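Long-range contacts in succinate dehydrogenase subunit A (Mycolicibacterium smegmatis, PDB 7D6V), which probably oxidises succinate to fumarate at a bound FAD, as the flavoprotein subunit of a membrane-attached, quinone-reducing succinate dehydrogenase complex: residues A[99-104]-A[142-147]; A[117-122]-A[129-134]. All blocks are in the same frame, centred on the assembly; numbering follows the deposited sequence.

Contact 1: A[99-104]-A[142-147]; sequences WELETY and RTLQQK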
# COMPACT_ATOMS: atom_id res chain seq x y z
N TRP A 99 19.40 -0.67 10.89
CA TRP A 99 19.20 -0.59 12.33
C TRP A 99 18.57 0.74 12.73
O TRP A 99 17.69 0.78 13.59
CB TRP A 99 20.51 -0.79 13.07
CG TRP A 99 20.87 -2.21 13.23
CD1 TRP A 99 20.01 -3.26 13.39
CD2 TRP A 99 22.19 -2.77 13.26
NE1 TRP A 99 20.71 -4.43 13.51
CE2 TRP A 99 22.05 -4.16 13.43
CE3 TRP A 99 23.47 -2.22 13.15
CZ2 TRP A 99 23.15 -5.01 13.50
CZ3 TRP A 99 24.55 -3.07 13.22
CH2 TRP A 99 24.39 -4.45 13.39
N GLU A 100 19.01 1.84 12.12
CA GLU A 100 18.42 3.13 12.46
C GLU A 100 17.04 3.31 11.84
O GLU A 100 16.31 4.21 12.27
CB GLU A 100 19.34 4.28 12.04
CG GLU A 100 19.43 4.52 10.56
CD GLU A 100 20.58 5.44 10.20
OE1 GLU A 100 21.44 5.69 11.06
OE2 GLU A 100 20.61 5.93 9.05
N LEU A 101 16.66 2.49 10.86
CA LEU A 101 15.29 2.52 10.36
C LEU A 101 14.29 2.18 11.46
O LEU A 101 13.21 2.79 11.52
CB LEU A 101 15.12 1.55 9.19
CG LEU A 101 15.19 2.11 7.78
CD1 LEU A 101 14.99 1.00 6.78
CD2 LEU A 101 14.16 3.20 7.59
N GLU A 102 14.61 1.22 12.32
CA GLU A 102 13.65 0.82 13.34
C GLU A 102 13.71 1.69 14.59
O GLU A 102 12.84 1.57 15.45
CB GLU A 102 13.86 -0.65 13.72
CG GLU A 102 15.20 -0.98 14.32
CD GLU A 102 15.27 -2.43 14.75
OE1 GLU A 102 14.22 -3.09 14.79
OE2 GLU A 102 16.39 -2.91 15.06
N THR A 103 14.71 2.57 14.71
CA THR A 103 14.62 3.65 15.68
C THR A 103 13.63 4.71 15.24
O THR A 103 13.22 5.54 16.06
CB THR A 103 15.99 4.29 15.91
OG1 THR A 103 16.41 4.97 14.73
CG2 THR A 103 17.00 3.23 16.28
N TYR A 104 13.25 4.71 13.97
CA TYR A 104 12.22 5.61 13.46
C TYR A 104 10.82 5.03 13.59
O TYR A 104 9.85 5.75 13.31
CB TYR A 104 12.48 5.95 11.99
CG TYR A 104 13.84 6.53 11.67
CD1 TYR A 104 14.36 6.45 10.38
CD2 TYR A 104 14.61 7.15 12.64
CE1 TYR A 104 15.59 6.97 10.07
CE2 TYR A 104 15.84 7.68 12.34
CZ TYR A 104 16.33 7.59 11.05
OH TYR A 104 17.56 8.11 10.75
N ARG A 142 7.08 4.39 4.46
CA ARG A 142 6.25 4.86 5.57
C ARG A 142 7.11 5.33 6.73
O ARG A 142 6.85 6.38 7.32
CB ARG A 142 5.33 3.74 6.04
CG ARG A 142 4.00 3.66 5.34
CD ARG A 142 3.11 4.85 5.58
NE ARG A 142 2.01 4.82 4.62
CZ ARG A 142 2.12 5.23 3.36
NH1 ARG A 142 3.26 5.72 2.92
NH2 ARG A 142 1.08 5.15 2.55
N THR A 143 8.14 4.55 7.07
CA THR A 143 9.01 4.92 8.18
C THR A 143 9.71 6.24 7.91
O THR A 143 9.78 7.10 8.79
CB THR A 143 10.02 3.80 8.43
OG1 THR A 143 9.34 2.55 8.45
CG2 THR A 143 10.71 4.00 9.74
N LEU A 144 10.22 6.42 6.69
CA LEU A 144 10.91 7.67 6.37
C LEU A 144 9.96 8.86 6.40
O LEU A 144 10.30 9.92 6.94
CB LEU A 144 11.59 7.55 5.01
CG LEU A 144 12.77 6.58 4.97
CD1 LEU A 144 13.25 6.39 3.55
CD2 LEU A 144 13.91 7.07 5.85
N GLN A 145 8.76 8.71 5.84
CA GLN A 145 7.79 9.80 5.84
C GLN A 145 7.37 10.17 7.26
O GLN A 145 7.27 11.36 7.60
CB GLN A 145 6.59 9.40 4.98
CG GLN A 145 5.31 10.16 5.26
CD GLN A 145 4.12 9.50 4.61
OE1 GLN A 145 4.21 8.37 4.14
NE2 GLN A 145 2.99 10.20 4.60
N GLN A 146 7.13 9.17 8.10
CA GLN A 146 6.75 9.46 9.48
C GLN A 146 7.90 10.05 10.27
O GLN A 146 7.68 10.85 11.19
CB GLN A 146 6.23 8.18 10.14
CG GLN A 146 4.87 7.77 9.62
CD GLN A 146 4.54 6.32 9.91
OE1 GLN A 146 5.39 5.57 10.41
NE2 GLN A 146 3.32 5.92 9.61
N LYS A 147 9.14 9.70 9.94
CA LYS A 147 10.29 10.34 10.56
C LYS A 147 10.37 11.81 10.17
O LYS A 147 10.70 12.67 11.00
CB LYS A 147 11.57 9.60 10.18
CG LYS A 147 12.84 10.24 10.70
CD LYS A 147 12.87 10.28 12.21
CE LYS A 147 14.17 10.85 12.71
NZ LYS A 147 14.16 11.07 14.18
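K147 swings CG to the far side of CA from its own amide nitrogen (chi1 176°), then turns about the CB-CG bond (chi2 62°), which lays its methylenes over one face of the Y104 ring, whose own CG stands anti to the carbonyl carbon. The geometry is that of a CH-pi contact: K147 CG is 4.0 Å from the centroid of the Y104 ring and only 10° off the ring normal. Further along the chain, K147 CE passes 3.6 Å from Y104 CE2, so CG, CD and CE follow the face outward while the two side chains cross obliquely. The opposite face of this ring is taken by the backbone: E100 O sits 3.2 Å above the plane of the Y104 ring, over its centre. The same oxygen also accepts a hydrogen bond from T103 OG1, 2.6 Å away from E100 O.

T143 meets the edge of the ring. Its methyl CG2 lies 3.5 Å from Y104 CB, near the ring plane, and 3.3 Å from L101 O, while its hydroxyl OG1 bonds back to E139 O within its own helix. Beside it, L101 CD2 meets L144 CD2 at 4.3 Å, and L144 continues onto L21 and I25 of helix 18-30. Q146 OE1 is hydrogen-bonded to R143 of the iron-sulfur subunit.

The end of helix 84-102 and the turn after it meet helix 136-159 mainly by apolar contact, without a hydrogen bond across the pair, and the hydroxyls of T103 and T143 are bonded locally.

Contact 2: A[117-122]-A[129-134]; sequences SQRNFG and LAHVGD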
# COMPACT_ATOMS: atom_id res chain seq x y z
N SER A 117 14.53 -10.30 11.15
CA SER A 117 14.59 -11.51 10.36
C SER A 117 15.17 -11.24 8.98
O SER A 117 14.91 -10.19 8.37
CB SER A 117 13.19 -12.12 10.22
OG SER A 117 13.24 -13.41 9.65
N GLN A 118 15.97 -12.18 8.48
CA GLN A 118 16.64 -12.06 7.19
C GLN A 118 16.35 -13.29 6.35
O GLN A 118 16.45 -14.42 6.84
CB GLN A 118 18.15 -11.89 7.38
CG GLN A 118 18.54 -10.61 8.09
CD GLN A 118 20.03 -10.52 8.36
OE1 GLN A 118 20.60 -11.37 9.02
NE2 GLN A 118 20.66 -9.47 7.84
N ARG A 119 15.99 -13.08 5.09
CA ARG A 119 15.72 -14.16 4.15
C ARG A 119 16.89 -14.38 3.21
O ARG A 119 17.78 -13.53 3.06
CB ARG A 119 14.46 -13.88 3.33
CG ARG A 119 13.17 -14.13 4.07
CD ARG A 119 11.97 -13.95 3.15
NE ARG A 119 11.91 -12.60 2.60
CZ ARG A 119 10.89 -12.13 1.89
NH1 ARG A 119 9.84 -12.90 1.65
NH2 ARG A 119 10.91 -10.88 1.43
N ASN A 120 16.88 -15.53 2.55
CA ASN A 120 17.84 -15.85 1.52
C ASN A 120 17.33 -15.42 0.16
O ASN A 120 16.12 -15.40 -0.09
CB ASN A 120 18.15 -17.35 1.51
CG ASN A 120 19.63 -17.64 1.39
OD1 ASN A 120 20.38 -16.85 0.81
ND2 ASN A 120 20.06 -18.76 1.94
N PHE A 121 18.25 -15.05 -0.73
CA PHE A 121 17.91 -14.60 -2.06
C PHE A 121 18.95 -15.14 -3.03
O PHE A 121 19.93 -15.78 -2.64
CB PHE A 121 17.81 -13.07 -2.11
CG PHE A 121 16.99 -12.55 -3.26
CD1 PHE A 121 15.61 -12.52 -3.17
CD2 PHE A 121 17.59 -12.08 -4.41
CE1 PHE A 121 14.85 -12.05 -4.21
CE2 PHE A 121 16.83 -11.61 -5.46
CZ PHE A 121 15.46 -11.59 -5.35
N GLY A 122 18.74 -14.88 -4.32
CA GLY A 122 19.51 -15.48 -5.39
C GLY A 122 21.01 -15.35 -5.32
O GLY A 122 21.72 -16.35 -5.15
N LEU A 129 18.39 -10.41 3.68
CA LEU A 129 17.33 -9.47 3.30
C LEU A 129 16.38 -9.27 4.48
O LEU A 129 15.56 -10.14 4.78
CB LEU A 129 16.60 -9.96 2.06
CG LEU A 129 17.16 -9.47 0.72
CD1 LEU A 129 18.52 -10.06 0.44
CD2 LEU A 129 16.19 -9.79 -0.40
N ALA A 130 16.50 -8.13 5.14
CA ALA A 130 15.53 -7.75 6.16
C ALA A 130 14.19 -7.46 5.50
O ALA A 130 14.11 -6.70 4.54
CB ALA A 130 16.02 -6.52 6.93
N HIS A 131 13.13 -8.06 6.04
CA HIS A 131 11.84 -8.06 5.36
C HIS A 131 10.71 -7.97 6.37
O HIS A 131 10.89 -8.24 7.56
CB HIS A 131 11.66 -9.33 4.51
CG HIS A 131 11.60 -10.58 5.33
ND1 HIS A 131 10.41 -11.21 5.62
CD2 HIS A 131 12.57 -11.30 5.94
CE1 HIS A 131 10.66 -12.27 6.37
NE2 HIS A 131 11.96 -12.35 6.57
N VAL A 132 9.54 -7.58 5.88
CA VAL A 132 8.28 -7.72 6.58
C VAL A 132 7.23 -8.14 5.56
O VAL A 132 6.91 -7.39 4.63
CB VAL A 132 7.86 -6.44 7.34
CG1 VAL A 132 7.65 -5.24 6.40
CG2 VAL A 132 6.61 -6.69 8.15
N GLY A 133 6.72 -9.37 5.69
CA GLY A 133 5.82 -9.91 4.69
C GLY A 133 6.46 -9.84 3.32
O GLY A 133 7.64 -10.14 3.14
N ASP A 134 5.67 -9.42 2.33
CA ASP A 134 6.22 -8.84 1.11
C ASP A 134 5.64 -7.44 0.97
O ASP A 134 4.80 -7.17 0.12
CB ASP A 134 5.87 -9.72 -0.10
CG ASP A 134 6.59 -11.05 -0.09
OD1 ASP A 134 7.70 -11.12 0.47
OD2 ASP A 134 6.03 -12.03 -0.63
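L129 faces R119 in an antiparallel hydrogen-bonded pair, closed by R119 N to L129 O at 3.0 Å and L129 N to R119 O at 3.2 Å. The branches of L129 reach F121, with L129 CD2 3.9 Å from F121 CD1. A130 pairs with Q118 as the adjoining non-hydrogen-bonded pair, and A130 CA makes a CA-H...O contact with S117 O at 3.3 Å.

H131, with chi1 at 65°, holds CG between the backbone N and the carbonyl carbon and offers one ring face to R119. The R119 guanidinium stacks on this imidazole, centres 4.2 Å apart and planes 24° from parallel, while R119 CG adds a CH-pi contact over the same ring. Past G133, whose amide bonds to D109, comes D134. Its OD1 uses the syn lone pair to receive R119 NH1 at 3.0 Å, in the guanidinium plane; R119 NH2 adds a weak bond to the same OD1, so one carboxylate oxygen takes both nitrogens. Stack and salt bridge together should limit the rotation of the guanidinium.

The pairing forms a beta hairpin, and strand 129-130 is the middle strand of a small antiparallel sheet, between strands 118-119 and 54-55. Beyond it, H131 and V132 touch T136 and E139 of helix 136-159.

Contact 2 is nested along the chain inside the loop closed by contact 1: helix 84-102 leads to strand 118-119, the hairpin returns through strand 129-130, and helix 136-159 follows. The two centres are 18 Å apart and the nearest atoms about 8 Å, so the contacts do not touch, although both belong to the FAD-binding domain and lie on the same side of the chain's centre. A leucine of each lies in the neighbourhood of FAD without touching it: about 8 Å for the L144 side chain, about 6 Å for that of L129. The continuous stretch from helix 84-102 to helix 136-159 thus holds two separate contacts, the hairpin the nearer to the cofactor.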